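Local coordinates for long form salivary protein D7L1 (Anopheles stephensi, PDB 3NHI) that binds and sequesters host mediators such as cysteinyl leukotrienes, and binds stable thromboxane A2 analogs, thereby easing the blood feeding of female mosquitoes, at residues K53-L56 against T57-I61; D188-D191 against C192-R195; L205-D208 against E209-D213; V124-S127 against R128-H132. One frame throughout, in Å; residues are numbered along the deposited sequence. Where two conformers were deposited one is given.

Contact 1: residues K53-L56 against T57-I61; sequences KCVL and TGLQI. With EAH ((5S,7E,9E,11Z,14Z)-5-hydroxyicosa-7,9,11,14-tetraenoic acid), chain B.
V55, on helix 46-58, and L59, just after it, lie side by side and point the same way. V55 CG1 meets L59 CD1 at 3.8 Å. Both side chains also touch the bound hydroxyeicosatetraenoic acid. V55 CB rests 3.6 Å from its C15, where the chain bends, and L59 CD1 lies 3.6 Å from its terminal carbon C20. L56 and I61 meet differently. Their side chains are angled across each other, with L56 CD2 3.9 Å from I61 CG2. L56 CD2 also lies 3.8 Å from ligand C17. The other branch of I61 runs to the ligand. CG1 stands beside the backbone N (chi1 -63°), and I61 CD1 ends 3.6 Å from ligand C19. These four side chains thus form an apolar wall along the tail of the lipid.

K53 and T57 run side by side on another side of the helix. Their link is T57 OG1, which donates to K53 O at 2.8 Å. The hydroxyl sits above the carbonyl plane. T57 N binds the same oxygen at 2.9 Å from the opposite face, so two donors grip K53 O. The helix closes with a Schellman motif. Q60 takes a positive phi of 69°, and I61 N returns to L56 O in a weak bond.

Helix 46-58 is pinned to helix 8-22 by the disulfide C54-C18. V55 and L59 also pack on Y15 of that helix. K53 packs on L112 and L56 on Y116, both of helix 109-130. Beyond the turn, the chain enters strand 62-63, where Y62 touches L56 and T57.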
loop_
_atom_site.group_PDB
_atom_site.type_symbol
_atom_site.label_atom_id
_atom_site.label_comp_id
_atom_site.label_asym_id
_atom_site.label_seq_id
_atom_site.Cartn_x
_atom_site.Cartn_y
_atom_site.Cartn_z
ATOM N N LYS A 53 -14.283 6.938 -2.604
ATOM C CA LYS A 53 -13.370 8.062 -2.777
ATOM C C LYS A 53 -11.923 7.627 -2.505
ATOM O O LYS A 53 -11.014 7.993 -3.243
ATOM C CB LYS A 53 -13.760 9.245 -1.881
ATOM C CG LYS A 53 -12.748 10.382 -1.959
ATOM C CD LYS A 53 -13.213 11.662 -1.269
ATOM C CE LYS A 53 -12.160 12.750 -1.427
ATOM N NZ LYS A 53 -12.580 14.061 -0.845
ATOM N N CYS A 54 -11.725 6.837 -1.451
ATOM C CA CYS A 54 -10.396 6.339 -1.122
ATOM C C CYS A 54 -9.776 5.550 -2.279
ATOM O O CYS A 54 -8.617 5.772 -2.641
ATOM C CB CYS A 54 -10.469 5.490 0.146
ATOM S SG CYS A 54 -8.875 4.885 0.744
ATOM N N VAL A 55 -10.553 4.651 -2.870
ATOM C CA VAL A 55 -10.013 3.815 -3.937
ATOM C C VAL A 55 -9.778 4.620 -5.215
ATOM O O VAL A 55 -8.739 4.469 -5.858
ATOM C CB VAL A 55 -10.885 2.587 -4.202
ATOM C CG1 VAL A 55 -10.355 1.771 -5.389
ATOM C CG2 VAL A 55 -10.942 1.714 -2.957
ATOM N N LEU A 56 -10.723 5.497 -5.560
ATOM C CA LEU A 56 -10.550 6.350 -6.732
ATOM C C LEU A 56 -9.299 7.225 -6.594
ATOM O O LEU A 56 -8.549 7.423 -7.565
ATOM C CB LEU A 56 -11.798 7.217 -6.976
ATOM C CG LEU A 56 -13.050 6.481 -7.463
ATOM C CD1 LEU A 56 -14.290 7.317 -7.230
ATOM C CD2 LEU A 56 -12.933 6.118 -8.937
ATOM N N THR A 57 -9.060 7.730 -5.384
ATOM C CA THR A 57 -7.882 8.548 -5.128
ATOM C C THR A 57 -6.607 7.711 -5.200
ATOM O O THR A 57 -5.644 8.105 -5.838
ATOM C CB THR A 57 -8.007 9.237 -3.762
ATOM O OG1 THR A 57 -9.173 10.067 -3.783
ATOM C CG2 THR A 57 -6.764 10.097 -3.443
ATOM N N GLY A 58 -6.620 6.551 -4.552
ATOM C CA GLY A 58 -5.435 5.688 -4.518
ATOM C C GLY A 58 -5.037 5.170 -5.894
ATOM O O GLY A 58 -3.850 5.100 -6.214
ATOM N N LEU A 59 -6.030 4.797 -6.703
ATOM C CA LEU A 59 -5.741 4.354 -8.069
ATOM C C LEU A 59 -5.456 5.527 -9.001
ATOM O O LEU A 59 -5.110 5.328 -10.171
ATOM C CB LEU A 59 -6.883 3.495 -8.621
ATOM C CG LEU A 59 -7.193 2.200 -7.864
ATOM C CD1 LEU A 59 -8.350 1.501 -8.554
ATOM C CD2 LEU A 59 -5.988 1.259 -7.788
ATOM N N GLN A 60 -5.630 6.744 -8.476
ATOM C CA GLN A 60 -5.283 7.993 -9.176
ATOM C C GLN A 60 -6.208 8.267 -10.369
ATOM O O GLN A 60 -5.880 9.026 -11.287
ATOM C CB GLN A 60 -3.775 8.028 -9.496
ATOM C CG GLN A 60 -2.942 7.938 -8.201
ATOM C CD GLN A 60 -1.472 7.625 -8.414
ATOM O OE1 GLN A 60 -0.949 7.761 -9.505
ATOM N NE2 GLN A 60 -0.804 7.174 -7.354
ATOM N N ILE A 61 -7.383 7.644 -10.322
ATOM C CA ILE A 61 -8.476 7.945 -11.238
ATOM C C ILE A 61 -9.063 9.330 -10.922
ATOM O O ILE A 61 -9.468 10.073 -11.828
ATOM C CB ILE A 61 -9.557 6.831 -11.152
ATOM C CG1 ILE A 61 -8.972 5.487 -11.590
ATOM C CG2 ILE A 61 -10.791 7.164 -11.993
ATOM C CD1 ILE A 61 -9.878 4.305 -11.299
HETATM O O1 EAH B . -4.513 -10.496 -5.470
HETATM C C1 EAH B . -5.612 -9.950 -5.195
HETATM O O2 EAH B . -6.216 -10.153 -4.113
HETATM C C2 EAH B . -6.221 -9.005 -6.212
HETATM C C3 EAH B . -7.688 -8.713 -5.888
HETATM C C4 EAH B . -7.836 -7.443 -5.053
HETATM C C5 EAH B . -9.292 -7.201 -4.715
HETATM O O3 EAH B . -9.934 -6.815 -5.819
HETATM C C6 EAH B . -9.412 -6.122 -3.642
HETATM C C7 EAH B . -10.863 -5.744 -3.394
HETATM C C8 EAH B . -11.148 -4.366 -3.954
HETATM C C9 EAH B . -12.583 -4.107 -3.912
HETATM C C10 EAH B . -12.879 -2.979 -4.556
HETATM C C11 EAH B . -14.323 -2.770 -4.489
HETATM C C12 EAH B . -14.957 -1.771 -5.109
HETATM C C13 EAH B . -14.253 -0.723 -5.940
HETATM C C14 EAH B . -13.985 0.473 -5.053
HETATM C C15 EAH B . -14.152 1.743 -5.430
HETATM C C16 EAH B . -14.619 2.152 -6.806
HETATM C C17 EAH B . -13.412 2.578 -7.627
HETATM C C18 EAH B . -12.898 1.419 -8.470
HETATM C C19 EAH B . -12.007 1.931 -9.589
HETATM C C20 EAH B . -11.416 0.781 -10.371
#

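Contact 2: residues D188-D191 against C192-R195; sequences DAID and CIFR
D191 and R195 are brought together by different first torsions. D191 sends CG opposite its backbone N (chi1 -179°), beside its carbonyl carbon. R195 keeps CG beside its own N (chi1 -70°) and then runs extended to NE. The two side chains lie alongside each other and point the same way. D191 OD1 comes to the guanidinium edge, 3.7 Å from R195 NE, a long salt bridge. The carboxylate and guanidinium planes are 73° apart, so the groups do not pair flat. A water bridges D191 OD2 and R195 NH2 through two weak bonds. The stronger partner of R195 is D202, which forms a salt bridge with NH1.

This is an i to i+4 pair on helix 184-196, in the part of the chain assigned to the PBP/GOBP family of all-helical odorant-binding proteins. C192 ties this helix to helix 155-163 through its disulfide with C159.

The buried side is apolar. I190 and F194 also lie side by side, and I190 CG2 touches F194 CE1 at 3.8 Å. I190 CD1 and I193 CD1 are a little farther apart, at 4.2 Å. The F194 ring meets Y199 edge-to-face and packs on Y242 of helix 238-246. I193 and F194 both reach F258 of helix 251-266.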
loop_
_atom_site.group_PDB
_atom_site.type_symbol
_atom_site.label_atom_id
_atom_site.label_comp_id
_atom_site.label_asym_id
_atom_site.label_seq_id
_atom_site.Cartn_x
_atom_site.Cartn_y
_atom_site.Cartn_z
ATOM N N ASP A 188 20.600 1.001 0.927
ATOM C CA ASP A 188 19.710 0.672 -0.174
ATOM C C ASP A 188 18.491 -0.117 0.301
ATOM O O ASP A 188 17.346 0.221 -0.046
ATOM C CB ASP A 188 20.441 -0.101 -1.269
ATOM C CG ASP A 188 19.547 -0.376 -2.451
ATOM O OD1 ASP A 188 19.271 0.575 -3.221
ATOM O OD2 ASP A 188 19.082 -1.520 -2.597
ATOM N N ALA A 189 18.728 -1.169 1.086
ATOM C CA ALA A 189 17.637 -1.966 1.621
ATOM C C ALA A 189 16.636 -1.095 2.378
ATOM O O ALA A 189 15.421 -1.219 2.175
ATOM C CB ALA A 189 18.167 -3.077 2.520
ATOM N N ILE A 190 17.149 -0.208 3.228
ATOM C CA ILE A 190 16.283 0.629 4.049
ATOM C C ILE A 190 15.486 1.642 3.209
ATOM O O ILE A 190 14.312 1.899 3.504
ATOM C CB ILE A 190 17.075 1.287 5.218
ATOM C CG1 ILE A 190 17.572 0.221 6.212
ATOM C CG2 ILE A 190 16.220 2.313 5.960
ATOM C CD1 ILE A 190 16.473 -0.660 6.872
ATOM N N ASP A 191 16.100 2.192 2.162
ATOM C CA ASP A 191 15.361 3.062 1.252
ATOM C C ASP A 191 14.212 2.299 0.586
ATOM O O ASP A 191 13.067 2.781 0.531
ATOM C CB ASP A 191 16.284 3.681 0.200
ATOM C CG ASP A 191 15.543 4.594 -0.735
ATOM O OD1 ASP A 191 15.389 4.221 -1.912
ATOM O OD2 ASP A 191 15.091 5.669 -0.295
ATOM N N CYS A 192 14.512 1.093 0.118
ATOM C CA CYS A 192 13.529 0.254 -0.546
ATOM C C CYS A 192 12.391 -0.083 0.433
ATOM O O CYS A 192 11.206 -0.075 0.067
ATOM C CB CYS A 192 14.245 -0.991 -1.083
ATOM S SG CYS A 192 13.202 -2.285 -1.774
ATOM N N ILE A 193 12.740 -0.368 1.681
ATOM C CA ILE A 193 11.732 -0.701 2.675
ATOM C C ILE A 193 10.877 0.507 3.036
ATOM O O ILE A 193 9.652 0.412 3.094
ATOM C CB ILE A 193 12.376 -1.321 3.926
ATOM C CG1 ILE A 193 12.984 -2.683 3.580
ATOM C CG2 ILE A 193 11.350 -1.482 5.040
ATOM C CD1 ILE A 193 14.000 -3.189 4.604
ATOM N N PHE A 194 11.513 1.648 3.277
ATOM C CA PHE A 194 10.763 2.856 3.622
ATOM C C PHE A 194 9.770 3.230 2.522
ATOM O O PHE A 194 8.641 3.653 2.811
ATOM C CB PHE A 194 11.698 4.032 3.949
ATOM C CG PHE A 194 12.093 4.117 5.414
ATOM C CD1 PHE A 194 12.418 2.969 6.147
ATOM C CD2 PHE A 194 12.142 5.355 6.055
ATOM C CE1 PHE A 194 12.784 3.065 7.504
ATOM C CE2 PHE A 194 12.505 5.461 7.399
ATOM C CZ PHE A 194 12.820 4.318 8.125
ATOM N N ARG A 195 10.174 3.070 1.263
ATOM C CA ARG A 195 9.256 3.341 0.156
ATOM C C ARG A 195 8.144 2.289 0.100
ATOM O O ARG A 195 6.972 2.627 -0.070
ATOM C CB ARG A 195 10.019 3.423 -1.159
ATOM C CG ARG A 195 10.886 4.673 -1.262
ATOM C CD ARG A 195 11.605 4.714 -2.596
ATOM N NE ARG A 195 12.282 5.988 -2.842
ATOM C CZ ARG A 195 11.713 7.065 -3.389
ATOM N NH1 ARG A 195 10.430 7.060 -3.745
ATOM N NH2 ARG A 195 12.434 8.165 -3.578
HETATM O O HOH W 1 15.634 7.246 -2.848
#

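Contact 3: residues L205-D208 against E209-D213; sequences LKVD and EIVRD
L205 and I210 meet at their ends, with L205 CD1 4.0 Å from I210 CD1. The two side chains cross at about a right angle. L205 CG lies opposite the backbone N (chi1 180°), while I210 is extended to its CD1. K206 and E209 touch through carbon atoms. K206 CB lies 3.7 Å from E209 CG in the conformer given. E209 has a second conformer, so its side-chain contacts are less certain. V207 and V211 make a more open pair, CG1 to CG2 at 4.3 Å.

Backbone bonds run beneath these side chains. K206 O accepts two weak bonds, from E209 N and I210 N, as the first turn forms. The next bond is firmer and almost straight: V211 N donates to V207 O at 3.0 Å with an N-H...O angle of 174°. R212 N then binds D208 O at 2.9 Å.

The second shell is rich in charge. K206 NZ pairs with D201, and D208 OD1 with R227 of helix 223-231. E209 OE1, in the same conformer, goes to R17, and R212 NH2 to E20 and D21, all on helix 8-22. D213 is buried. Its carboxylate is met by R264, H261 and Y199, which would probably favour its charged form. Apolar cover comes from V226 and L230, which pack on I210.

The arrangement is a helix start. K206 is the N-cap of helix 207-216, directly after the short strand 204-205 of a two-stranded antiparallel sheet. Within the mainly helical PBP/GOBP fold, the charged ends of E209 and R212 join the start of this helix to helix 8-22.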
loop_
_atom_site.group_PDB
_atom_site.type_symbol
_atom_site.label_atom_id
_atom_site.label_comp_id
_atom_site.label_asym_id
_atom_site.label_seq_id
_atom_site.Cartn_x
_atom_site.Cartn_y
_atom_site.Cartn_z
ATOM N N LEU A 205 9.325 12.546 3.187
ATOM C CA LEU A 205 8.924 11.858 4.408
ATOM C C LEU A 205 7.436 11.984 4.710
ATOM O O LEU A 205 6.846 13.056 4.545
ATOM C CB LEU A 205 9.729 12.440 5.569
ATOM C CG LEU A 205 9.500 11.898 6.977
ATOM C CD1 LEU A 205 9.950 10.445 7.069
ATOM C CD2 LEU A 205 10.245 12.774 7.994
ATOM N N LYS A 206 6.846 10.883 5.170
ATOM C CA LYS A 206 5.472 10.906 5.660
ATOM C C LYS A 206 5.480 10.621 7.151
ATOM O O LYS A 206 5.406 9.468 7.585
ATOM C CB LYS A 206 4.609 9.891 4.902
ATOM C CG LYS A 206 4.623 10.059 3.386
ATOM C CD LYS A 206 3.933 11.344 2.954
ATOM C CE LYS A 206 3.823 11.448 1.441
ATOM N NZ LYS A 206 2.971 10.345 0.907
ATOM N N VAL A 207 5.588 11.687 7.944
ATOM C CA VAL A 207 5.671 11.536 9.400
ATOM C C VAL A 207 4.442 10.784 9.916
ATOM O O VAL A 207 4.550 9.895 10.770
ATOM C CB VAL A 207 5.799 12.903 10.105
ATOM C CG1 VAL A 207 5.839 12.727 11.624
ATOM C CG2 VAL A 207 7.058 13.661 9.628
ATOM N N ASP A 208 3.277 11.101 9.357
ATOM C CA ASP A 208 2.030 10.485 9.820
ATOM C C ASP A 208 2.006 8.969 9.615
ATOM O O ASP A 208 1.363 8.256 10.379
ATOM C CB ASP A 208 0.831 11.103 9.104
ATOM C CG ASP A 208 0.515 12.508 9.564
ATOM O OD1 ASP A 208 1.172 13.031 10.486
ATOM O OD2 ASP A 208 -0.433 13.081 8.993
ATOM N N GLU A 209 2.697 8.471 8.591
ATOM C CA GLU A 209 2.716 7.036 8.326
ATOM C C GLU A 209 3.553 6.287 9.351
ATOM O O GLU A 209 3.193 5.190 9.780
ATOM C CB GLU A 209 3.211 6.737 6.908
ATOM C CG GLU A 209 2.252 7.168 5.810
ATOM C CD GLU A 209 0.839 6.629 6.003
ATOM O OE1 GLU A 209 -0.110 7.323 5.589
ATOM O OE2 GLU A 209 0.673 5.517 6.546
ATOM N N ILE A 210 4.674 6.877 9.744
ATOM C CA ILE A 210 5.481 6.267 10.802
ATOM C C ILE A 210 4.706 6.296 12.131
ATOM O O ILE A 210 4.662 5.287 12.848
ATOM C CB ILE A 210 6.878 6.911 10.891
ATOM C CG1 ILE A 210 7.622 6.687 9.564
ATOM C CG2 ILE A 210 7.671 6.367 12.082
ATOM C CD1 ILE A 210 9.017 7.349 9.481
ATOM N N VAL A 211 4.058 7.422 12.439
ATOM C CA VAL A 211 3.205 7.505 13.623
ATOM C C VAL A 211 2.126 6.422 13.589
ATOM O O VAL A 211 1.873 5.787 14.614
ATOM C CB VAL A 211 2.588 8.908 13.781
ATOM C CG1 VAL A 211 1.510 8.928 14.863
ATOM C CG2 VAL A 211 3.686 9.920 14.113
ATOM N N ARG A 212 1.513 6.190 12.423
ATOM C CA ARG A 212 0.459 5.174 12.291
ATOM C C ARG A 212 0.954 3.801 12.755
ATOM O O ARG A 212 0.222 3.063 13.416
ATOM C CB ARG A 212 -0.045 5.101 10.853
ATOM C CG ARG A 212 -1.273 4.220 10.654
ATOM C CD ARG A 212 -1.683 4.304 9.197
ATOM N NE ARG A 212 -2.958 3.644 8.903
ATOM C CZ ARG A 212 -3.066 2.404 8.445
ATOM N NH1 ARG A 212 -1.986 1.656 8.272
ATOM N NH2 ARG A 212 -4.259 1.903 8.171
ATOM N N ASP A 213 2.209 3.484 12.445
ATOM C CA ASP A 213 2.780 2.205 12.864
ATOM C C ASP A 213 2.942 2.081 14.379
ATOM O O ASP A 213 2.809 0.980 14.932
ATOM C CB ASP A 213 4.114 1.951 12.162
ATOM C CG ASP A 213 3.946 1.391 10.763
ATOM O OD1 ASP A 213 2.801 1.207 10.314
ATOM O OD2 ASP A 213 4.975 1.098 10.129
#

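Contact 4: residues V124-S127 against R128-H132; sequences VNLS and RQLYH. With EAH ((5S,7E,9E,11Z,14Z)-5-hydroxyicosa-7,9,11,14-tetraenoic acid), chain B.
L126 and L130 form the tight side of this helix end. Their side chains slant across each other, and L126 CD1 lies 3.9 Å from L130 CG. Y95 of helix 89-101 packs on both. S127 is also buried. Its OG folds back between the backbone N and carbonyl carbon (chi1 78°) and donates to V124 O at 2.8 Å. R128 N binds that oxygen too, at 3.0 Å. S127 CB is left 3.7 Å from the ligand's C20. S127 O takes the N-H of Y131 at 2.9 Å and lies at the edge of the Y131 ring, in its plane.

The polar side is looser and holds ordered water. One water joins N125 O to Q129 NE2. Another joins N125 OD1 to R128 NH1, at 2.9 Å from each, in the guanidinium plane. V124 CG2 merely brushes R128 CD at 4.1 Å. The R128 chain bends at chi3 (71°). Its NE donates to G133 O, and its guanidinium makes a cation-pi contact with W39.

W39 and G133 are leukotriene C4-binding residues, and both hydrogen-bond this ligand. R128 is thus placed as a second-shell group and may help to position them, while S127 CB touches the end of the lipid tail.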
loop_
_atom_site.group_PDB
_atom_site.type_symbol
_atom_site.label_atom_id
_atom_site.label_comp_id
_atom_site.label_asym_id
_atom_site.label_seq_id
_atom_site.Cartn_x
_atom_site.Cartn_y
_atom_site.Cartn_z
ATOM N N VAL A 124 -17.358 -2.209 -14.466
ATOM C CA VAL A 124 -16.705 -2.884 -13.340
ATOM C C VAL A 124 -15.726 -3.981 -13.773
ATOM O O VAL A 124 -14.591 -4.006 -13.308
ATOM C CB VAL A 124 -17.715 -3.400 -12.272
ATOM C CG1 VAL A 124 -18.776 -4.336 -12.871
ATOM C CG2 VAL A 124 -16.972 -4.075 -11.124
ATOM N N ASN A 125 -16.134 -4.857 -14.686
ATOM C CA ASN A 125 -15.239 -5.939 -15.090
ATOM C C ASN A 125 -13.975 -5.437 -15.769
ATOM O O ASN A 125 -12.869 -5.879 -15.434
ATOM C CB ASN A 125 -15.976 -6.961 -15.945
ATOM C CG ASN A 125 -17.028 -7.697 -15.157
ATOM O OD1 ASN A 125 -16.846 -7.971 -13.965
ATOM N ND2 ASN A 125 -18.139 -8.009 -15.805
ATOM N N LEU A 126 -14.124 -4.479 -16.683
ATOM C CA LEU A 126 -12.965 -3.862 -17.320
ATOM C C LEU A 126 -12.058 -3.198 -16.281
ATOM O O LEU A 126 -10.831 -3.362 -16.332
ATOM C CB LEU A 126 -13.393 -2.845 -18.379
ATOM C CG LEU A 126 -12.261 -2.005 -18.986
ATOM C CD1 LEU A 126 -11.309 -2.867 -19.792
ATOM C CD2 LEU A 126 -12.829 -0.886 -19.846
ATOM N N SER A 127 -12.646 -2.474 -15.330
ATOM C CA SER A 127 -11.841 -1.791 -14.327
ATOM C C SER A 127 -11.023 -2.777 -13.495
ATOM O O SER A 127 -9.885 -2.489 -13.127
ATOM C CB SER A 127 -12.716 -0.901 -13.436
ATOM O OG SER A 127 -13.437 -1.636 -12.451
ATOM N N ARG A 128 -11.600 -3.947 -13.221
ATOM C CA ARG A 128 -10.892 -4.978 -12.479
ATOM C C ARG A 128 -9.759 -5.593 -13.286
ATOM O O ARG A 128 -8.749 -6.020 -12.713
ATOM C CB ARG A 128 -11.850 -6.068 -11.999
ATOM C CG ARG A 128 -12.873 -5.536 -11.022
ATOM C CD ARG A 128 -13.823 -6.619 -10.548
ATOM N NE ARG A 128 -13.148 -7.562 -9.659
ATOM C CZ ARG A 128 -13.738 -8.563 -9.014
ATOM N NH1 ARG A 128 -15.041 -8.781 -9.151
ATOM N NH2 ARG A 128 -13.017 -9.346 -8.226
ATOM N N GLN A 129 -9.894 -5.627 -14.612
ATOM C CA GLN A 129 -8.782 -6.037 -15.471
ATOM C C GLN A 129 -7.690 -4.972 -15.479
ATOM O O GLN A 129 -6.518 -5.283 -15.249
ATOM C CB GLN A 129 -9.256 -6.323 -16.896
ATOM C CG GLN A 129 -10.119 -7.583 -17.012
ATOM C CD GLN A 129 -9.392 -8.833 -16.527
ATOM O OE1 GLN A 129 -8.308 -9.148 -17.007
ATOM N NE2 GLN A 129 -9.989 -9.544 -15.577
ATOM N N LEU A 130 -8.070 -3.712 -15.689
ATOM C CA LEU A 130 -7.075 -2.644 -15.821
ATOM C C LEU A 130 -6.300 -2.399 -14.538
ATOM O O LEU A 130 -5.089 -2.173 -14.576
ATOM C CB LEU A 130 -7.712 -1.327 -16.281
ATOM C CG LEU A 130 -8.418 -1.380 -17.629
ATOM C CD1 LEU A 130 -8.819 0.028 -18.031
ATOM C CD2 LEU A 130 -7.548 -2.030 -18.703
ATOM N N TYR A 131 -7.001 -2.433 -13.405
ATOM C CA TYR A 131 -6.413 -2.075 -12.117
ATOM C C TYR A 131 -6.166 -3.270 -11.195
ATOM O O TYR A 131 -6.118 -3.127 -9.966
ATOM C CB TYR A 131 -7.255 -0.988 -11.422
ATOM C CG TYR A 131 -7.206 0.348 -12.140
ATOM C CD1 TYR A 131 -6.173 1.261 -11.898
ATOM C CD2 TYR A 131 -8.182 0.698 -13.084
ATOM C CE1 TYR A 131 -6.116 2.492 -12.574
ATOM C CE2 TYR A 131 -8.130 1.920 -13.754
ATOM C CZ TYR A 131 -7.106 2.812 -13.499
ATOM O OH TYR A 131 -7.059 4.009 -14.172
ATOM N N HIS A 132 -5.993 -4.446 -11.791
ATOM C CA HIS A 132 -5.489 -5.624 -11.062
ATOM C C HIS A 132 -6.376 -5.974 -9.876
ATOM O O HIS A 132 -5.904 -6.235 -8.762
ATOM C CB HIS A 132 -4.020 -5.409 -10.660
ATOM C CG HIS A 132 -3.212 -4.748 -11.736
ATOM N ND1 HIS A 132 -3.119 -5.258 -13.014
ATOM C CD2 HIS A 132 -2.481 -3.610 -11.728
ATOM C CE1 HIS A 132 -2.367 -4.459 -13.750
ATOM N NE2 HIS A 132 -1.953 -3.461 -12.989
HETATM O O1 EAH B . -4.513 -10.496 -5.470
HETATM C C1 EAH B . -5.612 -9.950 -5.195
HETATM O O2 EAH B . -6.216 -10.153 -4.113
HETATM C C2 EAH B . -6.221 -9.005 -6.212
HETATM C C3 EAH B . -7.688 -8.713 -5.888
HETATM C C4 EAH B . -7.836 -7.443 -5.053
HETATM C C5 EAH B . -9.292 -7.201 -4.715
HETATM O O3 EAH B . -9.934 -6.815 -5.819
HETATM C C6 EAH B . -9.412 -6.122 -3.642
HETATM C C7 EAH B . -10.863 -5.744 -3.394
HETATM C C8 EAH B . -11.148 -4.366 -3.954
HETATM C C9 EAH B . -12.583 -4.107 -3.912
HETATM C C10 EAH B . -12.879 -2.979 -4.556
HETATM C C11 EAH B . -14.323 -2.770 -4.489
HETATM C C12 EAH B . -14.957 -1.771 -5.109
HETATM C C13 EAH B . -14.253 -0.723 -5.940
HETATM C C14 EAH B . -13.985 0.473 -5.053
HETATM C C15 EAH B . -14.152 1.743 -5.430
HETATM C C16 EAH B . -14.619 2.152 -6.806
HETATM C C17 EAH B . -13.412 2.578 -7.627
HETATM C C18 EAH B . -12.898 1.419 -8.470
HETATM C C19 EAH B . -12.007 1.931 -9.589
HETATM C C20 EAH B . -11.416 0.781 -10.371
HETATM O O HOH W 2 -12.588 -8.549 -14.730
HETATM O O HOH W 3 -17.091 -7.916 -11.029
#

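Contacts 1 and 4 share one pocket. Their centres are 14 Å apart, and they touch where I61 CG1 packs on Y131 OH at 3.5 Å. L59, just past helix 46-58, and S127, on helix 109-130, approach the same terminal carbon of the ligand. Its polar groups are held by K151, W39 and G133. Contacts 2 and 3 have centres 15 Å apart and nearest atoms about 4 Å apart. Contact 2 is remote from the pocket, 25 Å from contact 1 and 30 Å from contact 4, centre to centre. Contact 3 has its centre 20 Å from that of contact 1 and 30 Å from that of contact 4. Helix 8-22 meets contact 1 by packing and a disulfide, and contact 3 by salt bridges.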